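Local coordinates for HutD family protein (Pseudomonas aeruginosa, PDB 1YLL) that is of unknown function but belongs to the HutD family of bicupin-like beta-barrel proteins and is probably linked to histidine utilisation, at residues E5-M17 / R160-E172. Residues are numbered along the deposited sequence; the frame is centred on the assembly and turned at random. Where two conformers were deposited one is given.
Sequences ELRILRAVDYPRM and RGQLAAHDCLCAE
Arg10 bends at its second torsion (chi2 -71°), which folds its guanidinium back over Ile8 CG2 and brings NH2 between Asp167 OD1 and Gln162 O; Asp167, its CG anti to the carbonyl carbon, presents the carboxylate from the other segment. The setting is a beta-barrel of the cupin clan, in which the N-terminal strand 6-9 forms an antiparallel edge of the sheet containing strand 168-171. Paired backbone hydrogen bonds at Arg7/Cys170 and Leu9/Cys168 establish that register, with Leu9 N to Cys168 O at 2.7 Å. Ile8 and Leu169 make a non-hydrogen-bonded pair between them and point to the same face, where Ile8 CG1 lies 3.8 Å from Leu169 CD1. From that face Ile8 CD1 reaches across to Leu163 CD1 and to the CA of Gly161, bridging to strand 158-163 of the facing sheet. On the other face Leu9 lies over Cys170 CB and also packs on Ile29, so the strand meets both halves of the chain. The Asp167 carboxylate spans the type II turn 164-167: Arg10 NH2 (2.8 Å) and Ala164 N approach OD1 from opposite faces of the carboxylate, while Ala11 N binds OD2 at 3.0 Å. The guanidinium stands nearly perpendicular to the carboxylate (81°), yet both acceptors of NH2 lie close to its own plane, Gln162 O at 2.9 Å. These bonds would be expected to stabilise the charged carboxylate. Just after the 3-10 segment 11-13, Tyr14 carries Ala11 CA over one ring face and donates from OH to His166 O, within the turn, at 2.7 Å, in that carbonyl's plane.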
loop_
_atom_site.group_PDB
_atom_site.type_symbol
_atom_site.label_atom_id
_atom_site.label_comp_id
_atom_site.label_asym_id
_atom_site.label_seq_id
_atom_site.Cartn_x
_atom_site.Cartn_y
_atom_site.Cartn_z
ATOM N N GLU D 5 -13.543 1.506 -14.476
ATOM C CA GLU D 5 -12.422 1.866 -13.563
ATOM C C GLU D 5 -12.133 0.681 -12.641
ATOM O O GLU D 5 -11.906 -0.431 -13.114
ATOM C CB GLU D 5 -12.791 3.104 -12.738
ATOM C CG GLU D 5 -13.493 4.192 -13.544
ATOM C CD GLU D 5 -13.691 5.479 -12.754
ATOM O OE1 GLU D 5 -12.687 6.190 -12.530
ATOM O OE2 GLU D 5 -14.841 5.780 -12.353
ATOM N N LEU D 6 -12.162 0.903 -11.330
ATOM C CA LEU D 6 -11.877 -0.182 -10.398
ATOM C C LEU D 6 -12.918 -0.310 -9.285
ATOM O O LEU D 6 -13.167 0.637 -8.551
ATOM C CB LEU D 6 -10.492 0.026 -9.797
ATOM C CG LEU D 6 -9.945 -1.147 -8.997
ATOM C CD1 LEU D 6 -10.517 -1.155 -7.593
ATOM C CD2 LEU D 6 -10.279 -2.432 -9.751
ATOM N N ARG D 7 -13.515 -1.492 -9.160
ATOM C CA ARG D 7 -14.529 -1.718 -8.139
ATOM C C ARG D 7 -14.359 -3.114 -7.563
ATOM O O ARG D 7 -13.891 -4.025 -8.249
ATOM C CB ARG D 7 -15.930 -1.603 -8.751
ATOM C CG ARG D 7 -16.268 -0.247 -9.365
ATOM C CD ARG D 7 -16.475 0.821 -8.306
ATOM N NE ARG D 7 -17.086 2.034 -8.848
ATOM C CZ ARG D 7 -16.545 2.799 -9.793
ATOM N NH1 ARG D 7 -15.367 2.486 -10.314
ATOM N NH2 ARG D 7 -17.183 3.879 -10.219
ATOM N N ILE D 8 -14.707 -3.275 -6.296
ATOM C CA ILE D 8 -14.632 -4.583 -5.683
ATOM C C ILE D 8 -16.061 -5.042 -5.552
ATOM O O ILE D 8 -16.893 -4.378 -4.903
ATOM C CB ILE D 8 -13.916 -4.555 -4.332
ATOM C CG1 ILE D 8 -12.441 -4.172 -4.548
ATOM C CG2 ILE D 8 -13.978 -5.931 -3.682
ATOM C CD1 ILE D 8 -11.609 -4.135 -3.281
ATOM N N LEU D 9 -16.364 -6.162 -6.211
ATOM C CA LEU D 9 -17.713 -6.704 -6.196
ATOM C C LEU D 9 -17.854 -7.600 -4.981
ATOM O O LEU D 9 -16.977 -8.402 -4.691
ATOM C CB LEU D 9 -17.975 -7.496 -7.500
ATOM C CG LEU D 9 -17.684 -6.633 -8.744
ATOM C CD1 LEU D 9 -17.748 -7.480 -10.006
ATOM C CD2 LEU D 9 -18.659 -5.451 -8.794
ATOM N N ARG D 10 -18.943 -7.432 -4.235
ATOM C CA ARG D 10 -19.132 -8.234 -3.048
ATOM C C ARG D 10 -20.068 -9.414 -3.250
ATOM O O ARG D 10 -21.170 -9.273 -3.757
ATOM C CB ARG D 10 -19.642 -7.339 -1.915
ATOM C CG ARG D 10 -18.748 -6.118 -1.718
ATOM C CD ARG D 10 -17.407 -6.496 -1.111
ATOM N NE ARG D 10 -16.515 -5.335 -1.033
ATOM C CZ ARG D 10 -15.254 -5.378 -0.616
ATOM N NH1 ARG D 10 -14.538 -4.264 -0.589
ATOM N NH2 ARG D 10 -14.713 -6.523 -0.208
ATOM N N ALA D 11 -19.623 -10.566 -2.791
ATOM C CA ALA D 11 -20.385 -11.795 -2.939
ATOM C C ALA D 11 -21.774 -11.675 -2.331
ATOM O O ALA D 11 -22.735 -12.194 -2.886
ATOM C CB ALA D 11 -19.633 -12.946 -2.321
ATOM N N VAL D 12 -21.892 -11.005 -1.183
ATOM C CA VAL D 12 -23.220 -10.846 -0.577
ATOM C C VAL D 12 -24.208 -10.176 -1.541
ATOM O O VAL D 12 -25.432 -10.322 -1.390
ATOM C CB VAL D 12 -23.149 -10.006 0.723
ATOM C CG1 VAL D 12 -24.533 -9.908 1.351
ATOM C CG2 VAL D 12 -22.186 -10.648 1.694
ATOM N N ASP D 13 -23.695 -9.466 -2.547
ATOM C CA ASP D 13 -24.547 -8.797 -3.528
ATOM C C ASP D 13 -24.770 -9.525 -4.850
ATOM O O ASP D 13 -25.470 -9.027 -5.728
ATOM C CB ASP D 13 -24.011 -7.412 -3.885
ATOM C CG ASP D 13 -24.005 -6.458 -2.704
ATOM O OD1 ASP D 13 -24.881 -6.598 -1.818
ATOM O OD2 ASP D 13 -23.126 -5.574 -2.681
ATOM N N TYR D 14 -24.164 -10.683 -5.028
ATOM C CA TYR D 14 -24.382 -11.368 -6.291
ATOM C C TYR D 14 -25.831 -11.816 -6.438
ATOM O O TYR D 14 -26.460 -12.296 -5.482
ATOM C CB TYR D 14 -23.499 -12.589 -6.394
ATOM C CG TYR D 14 -22.003 -12.334 -6.421
ATOM C CD1 TYR D 14 -21.116 -13.362 -6.129
ATOM C CD2 TYR D 14 -21.480 -11.064 -6.689
ATOM C CE1 TYR D 14 -19.726 -13.140 -6.074
ATOM C CE2 TYR D 14 -20.100 -10.836 -6.660
ATOM C CZ TYR D 14 -19.238 -11.874 -6.339
ATOM O OH TYR D 14 -17.901 -11.680 -6.201
ATOM N N PRO D 15 -26.396 -11.635 -7.619
ATOM C CA PRO D 15 -27.779 -12.059 -7.820
ATOM C C PRO D 15 -27.735 -13.574 -7.989
ATOM O O PRO D 15 -26.670 -14.145 -8.266
ATOM C CB PRO D 15 -28.161 -11.349 -9.090
ATOM C CG PRO D 15 -26.864 -11.363 -9.863
ATOM C CD PRO D 15 -25.821 -11.056 -8.852
ATOM N N ARG D 16 -28.868 -14.242 -7.815
ATOM C CA ARG D 16 -28.893 -15.697 -7.987
ATOM C C ARG D 16 -30.049 -16.072 -8.856
ATOM O O ARG D 16 -31.178 -15.619 -8.616
ATOM C CB ARG D 16 -29.049 -16.422 -6.649
ATOM C CG ARG D 16 -29.220 -17.932 -6.766
ATOM C CD ARG D 16 -29.471 -18.569 -5.382
ATOM N NE ARG D 16 -29.585 -20.038 -5.428
ATOM C CZ ARG D 16 -30.723 -20.707 -5.657
ATOM N NH1 ARG D 16 -31.851 -20.054 -5.864
ATOM N NH2 ARG D 16 -30.739 -22.043 -5.675
HETATM N N MSE D 17 -29.775 -16.909 -9.856
HETATM C CA MSE D 17 -30.784 -17.345 -10.776
HETATM C C MSE D 17 -30.863 -18.878 -10.853
HETATM O O MSE D 17 -29.971 -19.550 -11.354
HETATM C CB MSE D 17 -30.531 -16.751 -12.173
HETATM C CG MSE D 17 -31.452 -17.310 -13.241
HETATM SE SE MSE D 17 -33.298 -16.681 -13.202
HETATM C CE MSE D 17 -33.902 -17.233 -11.492
ATOM N N ARG D 160 -5.863 -0.783 -2.757
ATOM C CA ARG D 160 -7.142 -0.553 -3.410
ATOM C C ARG D 160 -8.289 -1.303 -2.772
ATOM O O ARG D 160 -9.399 -1.312 -3.309
ATOM C CB ARG D 160 -7.066 -0.945 -4.892
ATOM C CG ARG D 160 -6.017 -0.165 -5.673
ATOM C CD ARG D 160 -6.236 1.320 -5.487
ATOM N NE ARG D 160 -7.505 1.732 -6.066
ATOM C CZ ARG D 160 -7.630 2.283 -7.265
ATOM N NH1 ARG D 160 -6.553 2.495 -8.006
ATOM N NH2 ARG D 160 -8.832 2.601 -7.726
ATOM N N GLY D 161 -8.034 -1.943 -1.641
ATOM C CA GLY D 161 -9.111 -2.677 -1.008
ATOM C C GLY D 161 -8.747 -4.068 -0.543
ATOM O O GLY D 161 -7.611 -4.535 -0.699
ATOM N N GLN D 162 -9.732 -4.730 0.049
ATOM C CA GLN D 162 -9.559 -6.067 0.575
ATOM C C GLN D 162 -10.740 -6.911 0.189
ATOM O O GLN D 162 -11.878 -6.432 0.155
ATOM C CB GLN D 162 -9.478 -6.040 2.086
ATOM C CG GLN D 162 -8.117 -5.720 2.641
ATOM C CD GLN D 162 -8.151 -5.570 4.145
ATOM O OE1 GLN D 162 -8.655 -4.572 4.667
ATOM N NE2 GLN D 162 -7.635 -6.570 4.855
ATOM N N LEU D 163 -10.466 -8.181 -0.061
ATOM C CA LEU D 163 -11.508 -9.107 -0.452
ATOM C C LEU D 163 -11.846 -10.163 0.596
ATOM O O LEU D 163 -10.963 -10.814 1.152
ATOM C CB LEU D 163 -11.101 -9.811 -1.762
ATOM C CG LEU D 163 -11.156 -9.146 -3.155
ATOM C CD1 LEU D 163 -10.499 -7.804 -3.198
ATOM C CD2 LEU D 163 -10.476 -10.095 -4.141
ATOM N N ALA D 164 -13.145 -10.338 0.832
ATOM C CA ALA D 164 -13.618 -11.388 1.731
ATOM C C ALA D 164 -13.835 -12.595 0.798
ATOM O O ALA D 164 -13.686 -12.471 -0.439
ATOM C CB ALA D 164 -14.940 -10.981 2.393
ATOM N N ALA D 165 -14.183 -13.743 1.368
ATOM C CA ALA D 165 -14.399 -14.948 0.553
ATOM C C ALA D 165 -15.457 -14.716 -0.518
ATOM O O ALA D 165 -16.559 -14.238 -0.242
ATOM C CB ALA D 165 -14.800 -16.127 1.431
ATOM N N HIS D 166 -15.076 -15.073 -1.741
ATOM C CA HIS D 166 -15.863 -14.946 -2.964
ATOM C C HIS D 166 -16.056 -13.553 -3.506
ATOM O O HIS D 166 -16.791 -13.370 -4.476
ATOM C CB HIS D 166 -17.217 -15.675 -2.866
ATOM C CG HIS D 166 -17.074 -17.163 -2.779
ATOM N ND1 HIS D 166 -18.140 -18.029 -2.909
ATOM C CD2 HIS D 166 -15.986 -17.936 -2.548
ATOM C CE1 HIS D 166 -17.713 -19.270 -2.760
ATOM N NE2 HIS D 166 -16.409 -19.243 -2.539
ATOM N N ASP D 167 -15.396 -12.557 -2.907
ATOM C CA ASP D 167 -15.492 -11.195 -3.449
ATOM C C ASP D 167 -14.595 -11.163 -4.703
ATOM O O ASP D 167 -13.692 -11.991 -4.856
ATOM C CB ASP D 167 -14.962 -10.146 -2.469
ATOM C CG ASP D 167 -15.890 -9.927 -1.270
ATOM O OD1 ASP D 167 -15.461 -9.208 -0.335
ATOM O OD2 ASP D 167 -17.031 -10.446 -1.250
ATOM N N CYS D 168 -14.807 -10.171 -5.556
ATOM C CA CYS D 168 -14.038 -10.097 -6.787
ATOM C C CYS D 168 -13.705 -8.673 -7.227
ATOM O O CYS D 168 -14.581 -7.842 -7.386
ATOM C CB CYS D 168 -14.826 -10.816 -7.886
ATOM S SG CYS D 168 -14.021 -11.020 -9.544
ATOM N N LEU D 169 -12.428 -8.403 -7.420
ATOM C CA LEU D 169 -12.038 -7.100 -7.914
ATOM C C LEU D 169 -12.351 -7.089 -9.400
ATOM O O LEU D 169 -12.126 -8.079 -10.083
ATOM C CB LEU D 169 -10.548 -6.889 -7.759
ATOM C CG LEU D 169 -10.106 -5.602 -8.464
ATOM C CD1 LEU D 169 -9.975 -4.514 -7.419
ATOM C CD2 LEU D 169 -8.814 -5.789 -9.192
ATOM N N CYS D 170 -12.896 -5.987 -9.904
ATOM C CA CYS D 170 -13.149 -5.896 -11.344
ATOM C C CYS D 170 -12.511 -4.596 -11.798
ATOM O O CYS D 170 -12.947 -3.527 -11.365
ATOM C CB CYS D 170 -14.653 -5.856 -11.658
ATOM S SG CYS D 170 -15.046 -5.715 -13.478
ATOM N N ALA D 171 -11.465 -4.678 -12.620
ATOM C CA ALA D 171 -10.801 -3.483 -13.150
ATOM C C ALA D 171 -10.892 -3.500 -14.676
ATOM O O ALA D 171 -10.465 -4.448 -15.340
ATOM C CB ALA D 171 -9.336 -3.430 -12.713
ATOM N N GLU D 172 -11.449 -2.440 -15.243
ATOM C CA GLU D 172 -11.605 -2.388 -16.687
ATOM C C GLU D 172 -10.999 -1.115 -17.234
ATOM O O GLU D 172 -10.829 -0.159 -16.500
ATOM C CB GLU D 172 -13.092 -2.415 -17.068
ATOM C CG GLU D 172 -13.719 -3.779 -17.238
ATOM C CD GLU D 172 -15.178 -3.663 -17.657
ATOM O OE1 GLU D 172 -15.980 -3.154 -16.851
ATOM O OE2 GLU D 172 -15.515 -4.068 -18.793
HETATM O O HOH W 1 -11.465 3.035 -6.871
HETATM O O HOH W 2 -11.886 -3.082 0.614
HETATM O O HOH W 3 -19.306 -10.275 0.422
#